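ABC transporter substrate-binding protein (PDB 6TFX) binds the mannityl-opine mannopinic acid as the periplasmic solute-binding protein of an ABC transporter, probably delivering it for import into the bacterium. Local coordinates at residues V32-V40 / P164-V172; W464-F474 / S482-K493. All coordinates share one frame; numbering follows the deposited sequence.

Contact 1: residues V32-V40 / P164-V172; sequences VSYIYGALV and PVGFGPFQV
Where helix 26-35 ends, its last carbonyls meet the loop leading into strand 170-176, and the two backbones come closest at Tyr36 and Gly168, whose CA atoms are 4.2 Å apart. Phe170 N donates to Tyr34 O and Gly168 N to Ile35 O (2.9 Å), the latter N-H approaching from above the carbonyl plane instead of along a lone pair. Gln80 NE2 also donates to Ile35 O, and the CA-H of Gly166 leans on it. In return, Ile35 CA points its hydrogen at Phe170 O, 3.2 Å away and nearly straight at 163°.

Among the side chains, Ile35 extends to the strand: its CD1 presses on Val172 CG2 at 3.5 Å, tighter than usual for two methyls, and lies more loosely against Pro164 CG. The Tyr36 ring runs back alongside residues 164-166. With CG anti to the carbonyl carbon (chi1 -61°), it passes Gly166 CA and puts CE1 3.3 Å from Val165 O, a buried carbonyl without a hydrogen-bond partner in the model. Its OH, beside Pro164 CB, is bonded to Leu18 O. Phe167 carries its ring back over Gly37, with CZ 3.5 Å from Gly37 C, while a water tucked over the same ring accepts from both Gly37 N and Phe167 N.

Gly168 packs close to the Ile35 and Tyr36 backbone, while Gly37 lies under the Phe167 ring and Gly166 CA beside Tyr36 CD1, with no side chain between. This is a helix C-terminus docked on a glycine-rich loop: carbonyls left over at the helix end are taken up by Gly168 of the loop and Phe170 at the start of the strand, with help from Gln80, within the solute-binding protein family 5 fold.

Contact 2: residues W464-F474 / S482-K493; sequences WARKNKLGWGF and SAPLITEQTYFK
Pro484 lies across the indole of Trp464, its CD 3.4 Å from the centroid of the five-membered ring and almost on the ring normal, a close CH-pi contact. The other side of the proline serves a second indole, CB touching Trp472 CH2 at 3.6 Å, so Pro484 is wedged between two tryptophans. Ala483 CB packs beside Trp464 CZ2, and a water accepts from Trp464 NE1 while donating to Ser482 O. The indole N-H of Trp472 is bonded to Asp243.

Further along, strands 470-471 and 491-492 pair antiparallel. Gly471 N to Tyr491 O (2.8 Å, 175°) and Tyr491 N to Gly471 O form the hydrogen-bonded pair, and Lys493 N continues the pattern to Lys469 O. Leu470 and Phe492 share the buried face, CD1 of Leu470 lying over the phenyl ring toward its rim. On the other face the Tyr491 ring, swung between its own N and carbonyl carbon (chi1 67°), covers Gly471 CA, 4.0 Å from the ring centroid.

Solvent comes in at the two ends of these paired strands. Beyond Tyr491, the extended Lys493 chain runs over Lys469 O and drops NZ onto Asn468 O at 2.9 Å, among exposed residues. At the other end one water bridges Gly473 O to Gln489 OE1. The edge of Phe474 faces Leu485 O (CZ 3.4 Å away) and Thr487 OG1, while the Gln489 amide lies obliquely beside the ring. Thr487 OG1, in an ST turn, accepts from both Gln489 N and Gln489 NE2.

A further water donates to Trp472 O and Leu485 O. Apolar and CH-pi packing thus dominates the buried side, waters serve carbonyls without a direct partner across the contact, and the surface end depends on Lys493 NZ with Asn468 O.

Contact 1 closes before contact 2 opens along the chain, and their centres lie 17 Å apart. Both reach the same large mixed sheet, contact 1 through strand 170-176 and contact 2 through strand 454-467. They also touch directly: Tyr34 OH probably hydrogen-bonds Pro484 O at 2.8 Å, and the Phe170 ring packs against Ile486 and Thr487, its CE2 3.7 Å from Ile486 CG2. The side chain of Ser482 is about 7 Å from the bound opine (N72). From there residues 482-493 run past the end of helix 26-35 to the small 470-471/491-492 sheet. In this way the chain's C-terminal part is joined to its N-terminal helix.

Contact 1: residues V32-V40 / P164-V172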
loop_
_atom_site.group_PDB
_atom_site.type_symbol
_atom_site.label_atom_id
_atom_site.label_comp_id
_atom_site.label_asym_id
_atom_site.label_seq_id
_atom_site.Cartn_x
_atom_site.Cartn_y
_atom_site.Cartn_z
ATOM N N VAL A 32 4.467 9.627 -5.533
ATOM C CA VAL A 32 3.583 10.560 -4.829
ATOM C C VAL A 32 4.220 11.041 -3.509
ATOM O O VAL A 32 4.131 12.227 -3.180
ATOM C CB VAL A 32 2.210 9.863 -4.646
ATOM C CG1 VAL A 32 1.399 10.441 -3.500
ATOM C CG2 VAL A 32 1.433 9.919 -5.963
ATOM N N SER A 33 4.898 10.121 -2.778
ATOM C CA SER A 33 5.530 10.484 -1.504
ATOM C C SER A 33 6.701 11.458 -1.665
ATOM O O SER A 33 7.154 12.039 -0.671
ATOM C CB SER A 33 5.988 9.245 -0.740
ATOM O OG SER A 33 7.201 8.733 -1.268
ATOM N N TYR A 34 7.213 11.615 -2.899
ATOM C CA TYR A 34 8.335 12.559 -3.126
ATOM C C TYR A 34 7.804 13.926 -3.593
ATOM O O TYR A 34 8.490 14.937 -3.442
ATOM C CB TYR A 34 9.262 12.029 -4.231
ATOM C CG TYR A 34 9.951 10.698 -3.944
ATOM C CD1 TYR A 34 9.820 10.069 -2.707
ATOM C CD2 TYR A 34 10.622 10.011 -4.949
ATOM C CE1 TYR A 34 10.398 8.824 -2.458
ATOM C CE2 TYR A 34 11.222 8.777 -4.709
ATOM C CZ TYR A 34 11.119 8.189 -3.459
ATOM O OH TYR A 34 11.687 6.941 -3.271
ATOM N N ILE A 35 6.621 13.933 -4.223
ATOM C CA ILE A 35 6.034 15.133 -4.836
ATOM C C ILE A 35 5.144 15.918 -3.918
ATOM O O ILE A 35 5.074 17.141 -4.059
ATOM C CB ILE A 35 5.223 14.691 -6.102
ATOM C CG1 ILE A 35 6.126 13.945 -7.123
ATOM C CG2 ILE A 35 4.446 15.856 -6.770
ATOM C CD1 ILE A 35 5.305 13.038 -8.122
ATOM N N TYR A 36 4.344 15.209 -3.079
ATOM C CA TYR A 36 3.338 15.864 -2.264
ATOM C C TYR A 36 3.640 15.824 -0.774
ATOM O O TYR A 36 4.439 14.992 -0.290
ATOM C CB TYR A 36 2.014 15.129 -2.453
ATOM C CG TYR A 36 1.490 15.127 -3.865
ATOM C CD1 TYR A 36 0.720 16.182 -4.341
ATOM C CD2 TYR A 36 1.728 14.052 -4.719
ATOM C CE1 TYR A 36 0.218 16.182 -5.641
ATOM C CE2 TYR A 36 1.232 14.040 -6.022
ATOM C CZ TYR A 36 0.454 15.098 -6.470
ATOM O OH TYR A 36 -0.094 15.070 -7.731
ATOM N N GLY A 37 2.898 16.660 -0.064
ATOM C CA GLY A 37 2.847 16.686 1.397
ATOM C C GLY A 37 1.397 16.682 1.859
ATOM O O GLY A 37 0.469 16.599 1.037
ATOM N N ALA A 38 1.181 16.802 3.168
ATOM C CA ALA A 38 -0.171 16.770 3.709
ATOM C C ALA A 38 -0.274 17.768 4.879
ATOM O O ALA A 38 0.690 18.494 5.161
ATOM C CB ALA A 38 -0.484 15.349 4.167
ATOM N N LEU A 39 -1.421 17.792 5.583
ATOM C CA LEU A 39 -1.525 18.652 6.775
ATOM C C LEU A 39 -0.474 18.233 7.817
ATOM O O LEU A 39 0.181 19.079 8.427
ATOM C CB LEU A 39 -2.912 18.518 7.386
ATOM C CG LEU A 39 -4.025 19.289 6.647
ATOM C CD1 LEU A 39 -5.408 18.863 7.149
ATOM C CD2 LEU A 39 -3.851 20.800 6.814
ATOM N N VAL A 40 -0.320 16.918 8.009
ATOM C CA VAL A 40 0.645 16.344 8.979
ATOM C C VAL A 40 1.402 15.230 8.273
ATOM O O VAL A 40 1.015 14.827 7.176
ATOM C CB VAL A 40 -0.075 15.847 10.270
ATOM C CG1 VAL A 40 -0.775 16.998 10.986
ATOM C CG2 VAL A 40 -1.097 14.741 9.960
ATOM N N PRO A 164 1.616 16.101 -12.412
ATOM C CA PRO A 164 1.224 16.435 -11.036
ATOM C C PRO A 164 1.861 17.713 -10.527
ATOM O O PRO A 164 2.938 18.112 -10.998
ATOM C CB PRO A 164 1.730 15.234 -10.232
ATOM C CG PRO A 164 2.937 14.771 -10.989
ATOM C CD PRO A 164 2.528 14.930 -12.431
ATOM N N VAL A 165 1.212 18.322 -9.522
ATOM C CA VAL A 165 1.718 19.535 -8.884
ATOM C C VAL A 165 1.517 19.342 -7.403
ATOM O O VAL A 165 0.385 19.163 -6.966
ATOM C CB VAL A 165 0.976 20.815 -9.336
ATOM C CG1 VAL A 165 1.520 22.046 -8.600
ATOM C CG2 VAL A 165 1.058 21.003 -10.851
ATOM N N GLY A 166 2.600 19.347 -6.639
ATOM C CA GLY A 166 2.507 19.233 -5.182
ATOM C C GLY A 166 3.320 20.312 -4.491
ATOM O O GLY A 166 3.786 21.246 -5.156
ATOM N N PHE A 167 3.419 20.246 -3.149
ATOM C CA PHE A 167 4.287 21.188 -2.421
ATOM C C PHE A 167 5.462 20.450 -1.765
ATOM O O PHE A 167 6.226 21.044 -0.991
ATOM C CB PHE A 167 3.531 22.087 -1.417
ATOM C CG PHE A 167 2.813 21.383 -0.302
ATOM C CD1 PHE A 167 3.517 20.830 0.762
ATOM C CD2 PHE A 167 1.428 21.346 -0.268
ATOM C CE1 PHE A 167 2.838 20.198 1.811
ATOM C CE2 PHE A 167 0.753 20.734 0.785
ATOM C CZ PHE A 167 1.465 20.137 1.803
ATOM N N GLY A 168 5.616 19.182 -2.124
ATOM C CA GLY A 168 6.683 18.309 -1.642
ATOM C C GLY A 168 8.054 18.727 -2.154
ATOM O O GLY A 168 8.191 19.672 -2.963
ATOM N N PRO A 169 9.098 18.002 -1.706
ATOM C CA PRO A 169 10.474 18.423 -2.036
ATOM C C PRO A 169 10.911 18.216 -3.476
ATOM O O PRO A 169 11.901 18.821 -3.881
ATOM C CB PRO A 169 11.342 17.601 -1.064
ATOM C CG PRO A 169 10.484 16.402 -0.681
ATOM C CD PRO A 169 9.071 16.934 -0.678
ATOM N N PHE A 170 10.221 17.325 -4.243
ATOM C CA PHE A 170 10.616 17.080 -5.634
ATOM C C PHE A 170 9.431 17.255 -6.551
ATOM O O PHE A 170 8.317 16.921 -6.178
ATOM C CB PHE A 170 11.232 15.677 -5.789
ATOM C CG PHE A 170 12.486 15.534 -4.953
ATOM C CD1 PHE A 170 13.709 16.010 -5.417
ATOM C CD2 PHE A 170 12.432 14.980 -3.677
ATOM C CE1 PHE A 170 14.859 15.947 -4.612
ATOM C CE2 PHE A 170 13.587 14.895 -2.885
ATOM C CZ PHE A 170 14.782 15.404 -3.344
ATOM N N GLN A 171 9.682 17.711 -7.770
ATOM C CA GLN A 171 8.615 17.920 -8.753
ATOM C C GLN A 171 8.897 17.106 -9.976
ATOM O O GLN A 171 10.053 16.863 -10.304
ATOM C CB GLN A 171 8.511 19.406 -9.148
ATOM C CG GLN A 171 9.818 19.978 -9.728
ATOM C CD GLN A 171 10.070 21.388 -9.272
ATOM O OE1 GLN A 171 9.196 22.053 -8.715
ATOM N NE2 GLN A 171 11.285 21.866 -9.476
ATOM N N VAL A 172 7.843 16.735 -10.701
ATOM C CA VAL A 172 8.021 15.979 -11.925
ATOM C C VAL A 172 8.382 16.953 -13.027
ATOM O O VAL A 172 7.570 17.821 -13.363
ATOM C CB VAL A 172 6.780 15.126 -12.271
ATOM C CG1 VAL A 172 6.894 14.506 -13.667
ATOM C CG2 VAL A 172 6.558 14.049 -11.217
HETATM O O HOH W 1 1.409 18.500 -1.685
#

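Contact 2: residues W464-F474 / S482-K493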
loop_
_atom_site.group_PDB
_atom_site.type_symbol
_atom_site.label_atom_id
_atom_site.label_comp_id
_atom_site.label_asym_id
_atom_site.label_seq_id
_atom_site.Cartn_x
_atom_site.Cartn_y
_atom_site.Cartn_z
ATOM N N TRP A 464 15.354 -3.049 -0.429
ATOM C CA TRP A 464 15.992 -2.122 -1.368
ATOM C C TRP A 464 17.474 -2.043 -1.074
ATOM O O TRP A 464 17.859 -2.081 0.096
ATOM C CB TRP A 464 15.353 -0.722 -1.214
ATOM C CG TRP A 464 13.921 -0.641 -1.685
ATOM C CD1 TRP A 464 12.804 -1.118 -1.050
ATOM C CD2 TRP A 464 13.455 0.036 -2.851
ATOM N NE1 TRP A 464 11.683 -0.857 -1.804
ATOM C CE2 TRP A 464 12.047 -0.125 -2.900
ATOM C CE3 TRP A 464 14.083 0.803 -3.843
ATOM C CZ2 TRP A 464 11.265 0.445 -3.905
ATOM C CZ3 TRP A 464 13.308 1.339 -4.861
ATOM C CH2 TRP A 464 11.914 1.167 -4.877
ATOM N N ALA A 465 18.307 -1.985 -2.127
ATOM C CA ALA A 465 19.755 -1.897 -1.935
ATOM C C ALA A 465 20.226 -0.496 -2.321
ATOM O O ALA A 465 19.642 0.139 -3.199
ATOM C CB ALA A 465 20.465 -2.919 -2.802
ATOM N N ARG A 466 21.255 -0.015 -1.652
ATOM C CA ARG A 466 21.823 1.292 -1.963
ATOM C C ARG A 466 23.318 1.201 -1.757
ATOM O O ARG A 466 23.806 0.272 -1.104
ATOM C CB ARG A 466 21.251 2.393 -1.059
ATOM C CG ARG A 466 21.592 2.229 0.423
ATOM C CD ARG A 466 21.157 3.437 1.203
ATOM N NE ARG A 466 21.089 3.159 2.637
ATOM C CZ ARG A 466 22.067 3.424 3.496
ATOM N NH1 ARG A 466 23.212 3.941 3.072
ATOM N NH2 ARG A 466 21.915 3.152 4.783
ATOM N N LYS A 467 24.038 2.162 -2.308
ATOM C CA LYS A 467 25.470 2.258 -2.091
ATOM C C LYS A 467 25.659 2.983 -0.747
ATOM O O LYS A 467 24.844 3.857 -0.428
ATOM C CB LYS A 467 26.119 3.023 -3.260
ATOM C CG LYS A 467 26.044 2.279 -4.613
ATOM C CD LYS A 467 26.949 1.046 -4.635
ATOM C CE LYS A 467 26.702 0.182 -5.847
ATOM N NZ LYS A 467 27.466 -1.087 -5.768
ATOM N N ASN A 468 26.701 2.631 0.051
ATOM C CA ASN A 468 26.867 3.288 1.355
ATOM C C ASN A 468 27.268 4.777 1.250
ATOM O O ASN A 468 27.322 5.455 2.275
ATOM C CB ASN A 468 27.811 2.517 2.293
ATOM C CG ASN A 468 29.239 2.424 1.841
ATOM O OD1 ASN A 468 29.630 2.902 0.765
ATOM N ND2 ASN A 468 30.052 1.781 2.659
ATOM N N LYS A 469 27.518 5.287 0.021
ATOM C CA LYS A 469 27.808 6.707 -0.210
ATOM C C LYS A 469 26.499 7.519 -0.089
ATOM O O LYS A 469 26.552 8.741 -0.006
ATOM C CB LYS A 469 28.455 6.928 -1.589
ATOM C CG LYS A 469 27.590 6.565 -2.798
ATOM C CD LYS A 469 28.340 6.842 -4.103
ATOM C CE LYS A 469 27.752 6.094 -5.275
ATOM N NZ LYS A 469 28.725 5.989 -6.397
ATOM N N LEU A 470 25.332 6.851 -0.146
ATOM C CA LEU A 470 24.060 7.570 -0.062
ATOM C C LEU A 470 23.608 7.584 1.393
ATOM O O LEU A 470 23.642 6.545 2.037
ATOM C CB LEU A 470 23.008 6.844 -0.932
ATOM C CG LEU A 470 21.550 7.395 -0.868
ATOM C CD1 LEU A 470 21.473 8.856 -1.319
ATOM C CD2 LEU A 470 20.644 6.578 -1.725
ATOM N N GLY A 471 23.224 8.756 1.900
ATOM C CA GLY A 471 22.693 8.902 3.248
ATOM C C GLY A 471 21.246 9.363 3.189
ATOM O O GLY A 471 20.921 10.301 2.442
ATOM N N TRP A 472 20.342 8.697 3.935
ATOM C CA TRP A 472 18.942 9.114 3.908
ATOM C C TRP A 472 18.697 10.408 4.692
ATOM O O TRP A 472 17.756 11.136 4.382
ATOM C CB TRP A 472 18.018 8.031 4.482
ATOM C CG TRP A 472 18.069 6.703 3.780
ATOM C CD1 TRP A 472 18.336 5.494 4.349
ATOM C CD2 TRP A 472 17.759 6.440 2.401
ATOM N NE1 TRP A 472 18.247 4.493 3.406
ATOM C CE2 TRP A 472 17.883 5.043 2.202
ATOM C CE3 TRP A 472 17.381 7.248 1.311
ATOM C CZ2 TRP A 472 17.669 4.441 0.951
ATOM C CZ3 TRP A 472 17.197 6.651 0.065
ATOM C CH2 TRP A 472 17.350 5.265 -0.103
ATOM N N GLY A 473 19.517 10.657 5.714
ATOM C CA GLY A 473 19.346 11.789 6.619
ATOM C C GLY A 473 18.604 11.399 7.888
ATOM O O GLY A 473 18.391 12.219 8.792
ATOM N N PHE A 474 18.237 10.128 7.974
ATOM C CA PHE A 474 17.483 9.577 9.116
ATOM C C PHE A 474 17.551 8.049 8.998
ATOM O O PHE A 474 17.975 7.521 7.972
ATOM C CB PHE A 474 16.003 10.023 9.056
ATOM C CG PHE A 474 15.366 9.901 7.691
ATOM C CD1 PHE A 474 14.845 8.688 7.250
ATOM C CD2 PHE A 474 15.326 10.994 6.826
ATOM C CE1 PHE A 474 14.291 8.567 5.964
ATOM C CE2 PHE A 474 14.784 10.869 5.541
ATOM C CZ PHE A 474 14.268 9.659 5.124
ATOM N N SER A 482 6.278 1.154 1.930
ATOM C CA SER A 482 7.313 0.106 2.075
ATOM C C SER A 482 8.478 0.332 1.091
ATOM O O SER A 482 9.151 -0.624 0.656
ATOM C CB SER A 482 6.730 -1.304 1.926
ATOM O OG SER A 482 5.656 -1.514 2.831
ATOM N N ALA A 483 8.730 1.620 0.763
ATOM C CA ALA A 483 9.765 2.026 -0.181
ATOM C C ALA A 483 10.552 3.188 0.407
ATOM O O ALA A 483 10.033 3.911 1.263
ATOM C CB ALA A 483 9.131 2.453 -1.493
ATOM N N PRO A 484 11.786 3.419 -0.057
ATOM C CA PRO A 484 12.559 4.558 0.474
ATOM C C PRO A 484 11.840 5.894 0.317
ATOM O O PRO A 484 11.126 6.130 -0.659
ATOM C CB PRO A 484 13.824 4.555 -0.386
ATOM C CG PRO A 484 13.967 3.141 -0.868
ATOM C CD PRO A 484 12.547 2.681 -1.083
ATOM N N LEU A 485 12.073 6.780 1.286
ATOM C CA LEU A 485 11.543 8.130 1.258
ATOM C C LEU A 485 12.734 9.042 0.982
ATOM O O LEU A 485 13.675 9.113 1.788
ATOM C CB LEU A 485 10.875 8.515 2.598
ATOM C CG LEU A 485 10.278 9.921 2.654
ATOM C CD1 LEU A 485 9.013 10.028 1.789
ATOM C CD2 LEU A 485 9.983 10.325 4.085
ATOM N N ILE A 486 12.690 9.725 -0.166
ATOM C CA ILE A 486 13.719 10.693 -0.544
ATOM C C ILE A 486 13.149 12.063 -0.170
ATOM O O ILE A 486 12.009 12.389 -0.510
ATOM C CB ILE A 486 14.117 10.580 -2.038
ATOM C CG1 ILE A 486 14.639 9.143 -2.317
ATOM C CG2 ILE A 486 15.176 11.632 -2.389
ATOM C CD1 ILE A 486 14.718 8.821 -3.737
ATOM N N THR A 487 13.927 12.826 0.603
ATOM C CA THR A 487 13.481 14.123 1.094
ATOM C C THR A 487 14.531 15.183 0.778
ATOM O O THR A 487 15.544 14.906 0.110
ATOM C CB THR A 487 13.254 14.096 2.632
ATOM O OG1 THR A 487 14.519 14.052 3.277
ATOM C CG2 THR A 487 12.352 12.935 3.111
ATOM N N GLU A 488 14.322 16.395 1.318
ATOM C CA GLU A 488 15.302 17.483 1.174
ATOM C C GLU A 488 16.602 17.144 1.963
ATOM O O GLU A 488 17.620 17.812 1.787
ATOM C CB GLU A 488 14.693 18.830 1.644
ATOM C CG GLU A 488 14.595 19.037 3.157
ATOM C CD GLU A 488 13.505 18.281 3.890
ATOM O OE1 GLU A 488 12.756 17.510 3.249
ATOM O OE2 GLU A 488 13.388 18.479 5.118
ATOM N N GLN A 489 16.544 16.141 2.862
ATOM C CA GLN A 489 17.693 15.757 3.704
ATOM C C GLN A 489 18.613 14.726 3.019
ATOM O O GLN A 489 19.745 14.543 3.444
ATOM C CB GLN A 489 17.209 15.153 5.039
ATOM C CG GLN A 489 16.147 15.938 5.811
ATOM C CD GLN A 489 15.258 14.994 6.621
ATOM O OE1 GLN A 489 15.534 14.721 7.795
ATOM N NE2 GLN A 489 14.176 14.452 6.021
ATOM N N THR A 490 18.092 13.982 2.032
ATOM C CA THR A 490 18.852 12.923 1.351
ATOM C C THR A 490 20.121 13.503 0.716
ATOM O O THR A 490 20.078 14.552 0.074
ATOM C CB THR A 490 17.993 12.261 0.292
ATOM O OG1 THR A 490 16.717 11.989 0.875
ATOM C CG2 THR A 490 18.629 10.968 -0.247
ATOM N N TYR A 491 21.242 12.815 0.883
ATOM C CA TYR A 491 22.502 13.358 0.384
ATOM C C TYR A 491 23.495 12.263 -0.018
ATOM O O TYR A 491 23.345 11.117 0.394
ATOM C CB TYR A 491 23.123 14.239 1.508
ATOM C CG TYR A 491 23.548 13.438 2.720
ATOM C CD1 TYR A 491 22.636 13.109 3.719
ATOM C CD2 TYR A 491 24.855 12.974 2.855
ATOM C CE1 TYR A 491 23.000 12.315 4.801
ATOM C CE2 TYR A 491 25.236 12.190 3.945
ATOM C CZ TYR A 491 24.302 11.865 4.920
ATOM O OH TYR A 491 24.629 11.089 6.012
ATOM N N PHE A 492 24.574 12.664 -0.726
ATOM C CA PHE A 492 25.681 11.787 -1.080
ATOM C C PHE A 492 26.925 12.241 -0.294
ATOM O O PHE A 492 27.102 13.435 -0.034
ATOM C CB PHE A 492 25.982 11.841 -2.584
ATOM C CG PHE A 492 25.002 11.043 -3.396
ATOM C CD1 PHE A 492 25.066 9.656 -3.424
ATOM C CD2 PHE A 492 24.003 11.676 -4.127
ATOM C CE1 PHE A 492 24.140 8.914 -4.164
ATOM C CE2 PHE A 492 23.101 10.932 -4.897
ATOM C CZ PHE A 492 23.176 9.558 -4.904
ATOM N N LYS A 493 27.757 11.276 0.088
ATOM C CA LYS A 493 28.979 11.487 0.864
ATOM C C LYS A 493 30.210 11.514 -0.047
ATOM O O LYS A 493 30.268 10.782 -1.038
ATOM C CB LYS A 493 29.159 10.322 1.855
ATOM C CG LYS A 493 28.027 10.156 2.852
ATOM C CD LYS A 493 27.935 8.723 3.325
ATOM C CE LYS A 493 26.670 8.489 4.111
ATOM N NZ LYS A 493 26.538 7.074 4.518
HETATM O O HOH W 2 8.722 -2.126 -1.562
HETATM O O HOH W 3 16.164 10.113 2.490
HETATM O O HOH W 4 18.580 15.048 8.481
#